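Local atomic coordinates of transcriptional regulator, MerR family (Listeria monocytogenes str. 4b F2365, PDB entry 3GP4), a protein that probably binds promoter DNA as a dimer and regulates transcription, as other members of the MerR family do. Residues A[18-23]-A[37-42]; A[25-30]-A[50-55]. All blocks are in the same frame, centred on the assembly; numbering follows the deposited sequence.

Contact 1 of 2, residues A[18-23]-A[37-42]; sequences TIRYYE and GVRKFG
In the N-terminal MerR helix-turn-helix region, helix 16-25 meets the end of the wing-like loop that leads into helix 43-57. The loop folds back on itself, with a backbone bond between Lys40 and His32, as in the family's wing. Arg39 reaches across as an extended chain, and its NE donates to Glu23 OE1 at 2.8 Å, almost straight at 174°. Glu23 OE1 accepts through its syn lone pair and lies 3° out of the Arg39 guanidinium plane. The carboxylate is turned 62° from that plane, and the second bond, from Arg39 NH2, is long and weak. Glu23 OE2 makes a salt bridge with Arg33 and accepts a hydrogen bond from Ile31 N. Glu23 thus bridges Arg33 and Arg39, probably offsetting their close like charges. Arg20 CG lies over one face of the Arg39 guanidinium, 3.6 Å from Arg39 NH2. The two guanidinium planes are nearly perpendicular, and Arg20 NH1 forms a salt bridge with Asp17. Deeper in, Ile19 holds CG2 anti to its backbone N, 3.7 Å from Phe41 CE1. Ile49 and Ala8 also pack on Phe41. An apolar core under an outer salt bridge joins helix and wing, consistent with the winged helix-turn-helix of MerR regulators.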
loop_
_atom_site.group_PDB
_atom_site.type_symbol
_atom_site.label_atom_id
_atom_site.label_comp_id
_atom_site.label_asym_id
_atom_site.label_seq_id
_atom_site.Cartn_x
_atom_site.Cartn_y
_atom_site.Cartn_z
ATOM N N THR A 18 20.403 -5.118 4.101
ATOM C CA THR A 18 19.087 -5.035 4.791
ATOM C C THR A 18 19.057 -5.993 5.984
ATOM O O THR A 18 18.498 -5.672 7.063
ATOM C CB THR A 18 17.930 -5.334 3.842
ATOM O OG1 THR A 18 17.949 -4.358 2.792
ATOM C CG2 THR A 18 16.558 -5.253 4.580
ATOM N N ILE A 19 19.650 -7.167 5.789
ATOM C CA ILE A 19 19.785 -8.108 6.899
ATOM C C ILE A 19 20.609 -7.489 8.048
ATOM O O ILE A 19 20.179 -7.545 9.219
ATOM C CB ILE A 19 20.391 -9.470 6.453
ATOM C CG1 ILE A 19 19.390 -10.221 5.556
ATOM C CG2 ILE A 19 20.785 -10.285 7.708
ATOM C CD1 ILE A 19 19.905 -11.494 4.882
ATOM N N ARG A 20 21.768 -6.906 7.738
ATOM C CA ARG A 20 22.619 -6.292 8.767
ATOM C C ARG A 20 21.849 -5.194 9.515
ATOM O O ARG A 20 21.968 -5.071 10.741
ATOM C CB ARG A 20 23.899 -5.669 8.180
ATOM C CG ARG A 20 24.949 -6.641 7.607
ATOM C CD ARG A 20 26.008 -5.876 6.801
ATOM N NE ARG A 20 27.055 -6.789 6.356
ATOM C CZ ARG A 20 27.146 -7.317 5.133
ATOM N NH1 ARG A 20 26.283 -6.986 4.183
ATOM N NH2 ARG A 20 28.129 -8.168 4.860
ATOM N N TYR A 21 21.097 -4.393 8.751
ATOM C CA TYR A 21 20.267 -3.328 9.338
ATOM C C TYR A 21 19.169 -3.888 10.286
ATOM O O TYR A 21 18.983 -3.378 11.374
ATOM C CB TYR A 21 19.658 -2.478 8.205
ATOM C CG TYR A 21 18.562 -1.522 8.656
ATOM C CD1 TYR A 21 18.867 -0.360 9.350
ATOM C CD2 TYR A 21 17.222 -1.787 8.354
ATOM C CE1 TYR A 21 17.858 0.516 9.765
ATOM C CE2 TYR A 21 16.211 -0.920 8.754
ATOM C CZ TYR A 21 16.541 0.220 9.449
ATOM O OH TYR A 21 15.535 1.058 9.826
ATOM N N TYR A 22 18.453 -4.922 9.853
ATOM C CA TYR A 22 17.456 -5.612 10.700
ATOM C C TYR A 22 18.085 -6.061 12.025
ATOM O O TYR A 22 17.485 -5.898 13.083
ATOM C CB TYR A 22 16.912 -6.874 10.030
ATOM C CG TYR A 22 15.930 -6.715 8.893
ATOM C CD1 TYR A 22 15.392 -5.461 8.549
ATOM C CD2 TYR A 22 15.510 -7.837 8.175
ATOM C CE1 TYR A 22 14.476 -5.351 7.497
ATOM C CE2 TYR A 22 14.607 -7.737 7.122
ATOM C CZ TYR A 22 14.103 -6.491 6.791
ATOM O OH TYR A 22 13.225 -6.420 5.756
ATOM N N GLU A 23 19.283 -6.626 11.964
ATOM C CA GLU A 23 19.896 -7.107 13.227
ATOM C C GLU A 23 20.303 -5.901 14.090
ATOM O O GLU A 23 20.023 -5.848 15.300
ATOM C CB GLU A 23 21.091 -8.046 12.954
ATOM C CG GLU A 23 21.826 -8.525 14.285
ATOM C CD GLU A 23 23.149 -9.218 13.996
ATOM O OE1 GLU A 23 23.708 -8.973 12.907
ATOM O OE2 GLU A 23 23.635 -10.021 14.840
ATOM N N GLY A 37 34.372 -14.681 13.559
ATOM C CA GLY A 37 33.629 -13.454 13.794
ATOM C C GLY A 37 32.540 -13.173 12.763
ATOM O O GLY A 37 31.815 -12.191 12.908
ATOM N N VAL A 38 32.415 -14.007 11.727
ATOM C CA VAL A 38 31.390 -13.758 10.694
ATOM C C VAL A 38 30.045 -14.362 11.116
ATOM O O VAL A 38 30.026 -15.287 11.921
ATOM C CB VAL A 38 31.815 -14.237 9.267
ATOM C CG1 VAL A 38 33.199 -13.680 8.905
ATOM C CG2 VAL A 38 31.786 -15.744 9.153
ATOM N N ARG A 39 28.928 -13.837 10.585
ATOM C CA ARG A 39 27.609 -14.362 10.935
ATOM C C ARG A 39 27.382 -15.765 10.366
ATOM O O ARG A 39 27.779 -16.062 9.234
ATOM C CB ARG A 39 26.498 -13.431 10.415
ATOM C CG ARG A 39 26.573 -11.988 10.936
ATOM C CD ARG A 39 25.420 -11.182 10.366
ATOM N NE ARG A 39 25.424 -9.806 10.840
ATOM C CZ ARG A 39 26.212 -8.843 10.389
ATOM N NH1 ARG A 39 27.143 -9.088 9.459
ATOM N NH2 ARG A 39 26.080 -7.624 10.875
ATOM N N LYS A 40 26.734 -16.607 11.153
ATOM C CA LYS A 40 26.223 -17.886 10.682
ATOM C C LYS A 40 24.719 -17.961 10.962
ATOM O O LYS A 40 24.264 -17.796 12.093
ATOM C CB LYS A 40 26.994 -19.079 11.260
ATOM C CG LYS A 40 26.780 -19.433 12.738
ATOM C CD LYS A 40 27.838 -20.458 13.150
ATOM C CE LYS A 40 27.539 -21.075 14.475
ATOM N NZ LYS A 40 27.795 -22.552 14.404
ATOM N N PHE A 41 23.965 -18.156 9.894
ATOM C CA PHE A 41 22.518 -18.135 9.972
ATOM C C PHE A 41 21.969 -19.526 10.077
ATOM O O PHE A 41 22.437 -20.440 9.388
ATOM C CB PHE A 41 21.929 -17.441 8.743
ATOM C CG PHE A 41 22.270 -15.976 8.655
ATOM C CD1 PHE A 41 21.345 -15.033 9.050
ATOM C CD2 PHE A 41 23.507 -15.548 8.179
ATOM C CE1 PHE A 41 21.642 -13.666 8.976
ATOM C CE2 PHE A 41 23.806 -14.181 8.084
ATOM C CZ PHE A 41 22.888 -13.247 8.489
ATOM N N GLY A 42 20.960 -19.660 10.928
ATOM C CA GLY A 42 20.158 -20.878 11.056
ATOM C C GLY A 42 18.731 -20.657 10.553
ATOM O O GLY A 42 18.375 -19.547 10.129
HETATM O O HOH W 1 24.186 -5.596 11.881
#

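Contact 2 of 2, residues A[25-30]-A[50-55]; sequences IGLIPP and LFTRQM
Thr52 and Leu27 meet beside the Tyr22 ring of helix 16-25. Thr52 CG2 sits about 3.4 Å above one face of that ring, almost over its middle. Leu27 CD1 and Ile28 CG2 lie on the same side, out past the rim. Thr18 O is 3.3 Å above the opposite face, offset toward the rim. The Phe51 ring has Met55 CG over one face, a packing within helix 43-57. Thr52 turns a different branch to each neighbour. A chi1 of -62° sets OG1 beside the backbone N and CG2 anti to it. CG2 packs obliquely on Leu27, 4.0 Å from Leu27 CD1 and equally close to CB. Thr52 OG1 lies 3.5 Å from Ile28 CG2, where the two side chains cross at about a right angle. The polar link is indirect. A water donates to Leu27 O at 2.7 Å and to Thr52 OG1 at 2.6 Å. OG1 also hydrogen-bonds to Trp48 O one turn back, so this buried hydroxyl is held by two partners. Gly26, with positive phi (85°), ends helix 16-25 in a Schellman motif. Beyond this turn Leu27 points toward helix 43-57. Leu27 also packs on Ile62 and Leu65 of helix 62-74, and Ile28 on Trp48 and Ile49. Farther along the helix, Met55 packs on Arg106 of the second subunit. The loop leaving the second helix of a helix-turn-helix is thus laid against the following helix, within the hydrophobic core of a MerR-type DNA-binding domain.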
loop_
_atom_site.group_PDB
_atom_site.type_symbol
_atom_site.label_atom_id
_atom_site.label_comp_id
_atom_site.label_asym_id
_atom_site.label_seq_id
_atom_site.Cartn_x
_atom_site.Cartn_y
_atom_site.Cartn_z
ATOM N N ILE A 25 19.233 -2.845 14.312
ATOM C CA ILE A 25 18.216 -2.044 15.004
ATOM C C ILE A 25 17.190 -2.867 15.820
ATOM O O ILE A 25 16.278 -2.314 16.434
ATOM C CB ILE A 25 17.525 -1.020 14.077
ATOM C CG1 ILE A 25 16.610 -1.693 13.055
ATOM C CG2 ILE A 25 18.565 0.016 13.519
ATOM C CD1 ILE A 25 15.494 -0.732 12.623
ATOM N N GLY A 26 17.373 -4.177 15.815
ATOM C CA GLY A 26 16.556 -5.078 16.609
ATOM C C GLY A 26 15.245 -5.512 15.991
ATOM O O GLY A 26 14.250 -5.713 16.713
ATOM N N LEU A 27 15.219 -5.639 14.671
ATOM C CA LEU A 27 14.062 -6.227 13.998
ATOM C C LEU A 27 14.123 -7.748 13.991
ATOM O O LEU A 27 13.089 -8.415 14.038
ATOM C CB LEU A 27 13.989 -5.729 12.576
ATOM C CG LEU A 27 13.403 -4.307 12.478
ATOM C CD1 LEU A 27 13.652 -3.831 11.023
ATOM C CD2 LEU A 27 11.914 -4.253 12.780
ATOM N N ILE A 28 15.335 -8.284 13.974
ATOM C CA ILE A 28 15.546 -9.745 14.073
ATOM C C ILE A 28 16.488 -10.034 15.234
ATOM O O ILE A 28 17.222 -9.139 15.690
ATOM C CB ILE A 28 16.074 -10.381 12.765
ATOM C CG1 ILE A 28 17.532 -9.944 12.478
ATOM C CG2 ILE A 28 15.068 -10.091 11.611
ATOM C CD1 ILE A 28 18.137 -10.416 11.128
ATOM N N PRO A 29 16.437 -11.267 15.752
ATOM C CA PRO A 29 17.308 -11.568 16.905
ATOM C C PRO A 29 18.802 -11.526 16.532
ATOM O O PRO A 29 19.153 -11.765 15.376
ATOM C CB PRO A 29 16.877 -12.986 17.319
ATOM C CG PRO A 29 15.502 -13.171 16.754
ATOM C CD PRO A 29 15.465 -12.337 15.474
ATOM N N PRO A 30 19.697 -11.246 17.504
ATOM C CA PRO A 30 21.121 -11.242 17.176
ATOM C C PRO A 30 21.562 -12.568 16.557
ATOM O O PRO A 30 21.120 -13.622 16.970
ATOM C CB PRO A 30 21.792 -11.080 18.541
ATOM C CG PRO A 30 20.761 -10.398 19.371
ATOM C CD PRO A 30 19.485 -11.065 18.950
ATOM N N LEU A 50 12.340 -13.270 6.966
ATOM C CA LEU A 50 11.191 -13.429 6.065
ATOM C C LEU A 50 9.917 -12.772 6.626
ATOM O O LEU A 50 9.216 -12.029 5.918
ATOM C CB LEU A 50 10.994 -14.919 5.788
ATOM C CG LEU A 50 12.048 -15.558 4.865
ATOM C CD1 LEU A 50 11.815 -17.085 4.832
ATOM C CD2 LEU A 50 11.956 -14.996 3.452
ATOM N N PHE A 51 9.615 -13.030 7.893
ATOM C CA PHE A 51 8.516 -12.335 8.582
ATOM C C PHE A 51 8.683 -10.807 8.556
ATOM O O PHE A 51 7.692 -10.078 8.271
ATOM C CB PHE A 51 8.371 -12.871 10.007
ATOM C CG PHE A 51 7.243 -12.260 10.804
ATOM C CD1 PHE A 51 5.916 -12.618 10.566
ATOM C CD2 PHE A 51 7.527 -11.365 11.813
ATOM C CE1 PHE A 51 4.888 -12.058 11.339
ATOM C CE2 PHE A 51 6.490 -10.799 12.597
ATOM C CZ PHE A 51 5.196 -11.151 12.359
ATOM N N THR A 52 9.906 -10.325 8.833
ATOM C CA THR A 52 10.190 -8.882 8.889
ATOM C C THR A 52 9.949 -8.237 7.541
ATOM O O THR A 52 9.181 -7.249 7.440
ATOM C CB THR A 52 11.643 -8.589 9.343
ATOM O OG1 THR A 52 11.815 -9.095 10.660
ATOM C CG2 THR A 52 11.944 -7.057 9.369
ATOM N N ARG A 53 10.559 -8.826 6.513
ATOM C CA ARG A 53 10.385 -8.374 5.141
ATOM C C ARG A 53 8.890 -8.277 4.778
ATOM O O ARG A 53 8.440 -7.230 4.299
ATOM C CB ARG A 53 11.132 -9.268 4.146
ATOM C CG ARG A 53 11.122 -8.711 2.695
ATOM C CD ARG A 53 11.778 -7.311 2.671
ATOM N NE ARG A 53 11.376 -6.479 1.527
ATOM C CZ ARG A 53 10.710 -5.331 1.634
ATOM N NH1 ARG A 53 10.367 -4.858 2.834
ATOM N NH2 ARG A 53 10.388 -4.648 0.538
ATOM N N GLN A 54 8.131 -9.328 5.062
ATOM C CA GLN A 54 6.709 -9.393 4.647
ATOM C C GLN A 54 5.896 -8.358 5.382
ATOM O O GLN A 54 5.057 -7.630 4.775
ATOM C CB GLN A 54 6.146 -10.796 4.839
ATOM C CG GLN A 54 4.666 -10.967 4.390
ATOM C CD GLN A 54 4.021 -12.323 4.736
ATOM O OE1 GLN A 54 4.451 -13.036 5.657
ATOM N NE2 GLN A 54 2.959 -12.672 3.996
ATOM N N MET A 55 6.144 -8.256 6.693
ATOM C CA MET A 55 5.456 -7.262 7.513
ATOM C C MET A 55 5.796 -5.824 7.156
ATOM O O MET A 55 4.899 -4.995 7.081
ATOM C CB MET A 55 5.646 -7.515 9.022
ATOM C CG MET A 55 4.901 -8.786 9.514
ATOM S SD MET A 55 3.131 -8.967 9.089
ATOM C CE MET A 55 3.157 -10.581 8.384
HETATM O O HOH W 2 10.730 -7.964 12.723
#

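Contact 1 ties helix 16-25 to the end of the loop before helix 43-57. Contact 2 ties the start of that loop to helix 43-57. Contact 1 is partly buried, and its charged groups sit outside a small apolar patch. Contact 2 is fully buried, slighter in area and mostly apolar, with one water as its polar bridge. Tyr22, in segment 18-23 of contact 1, connects them: it packs on contact 2, and its O probably accepts a hydrogen bond from Leu27 N. Glu23 OE2 also lies beside Pro30 CA. Contact 2 lies nearer the centre of the chain, close to helix 62-74.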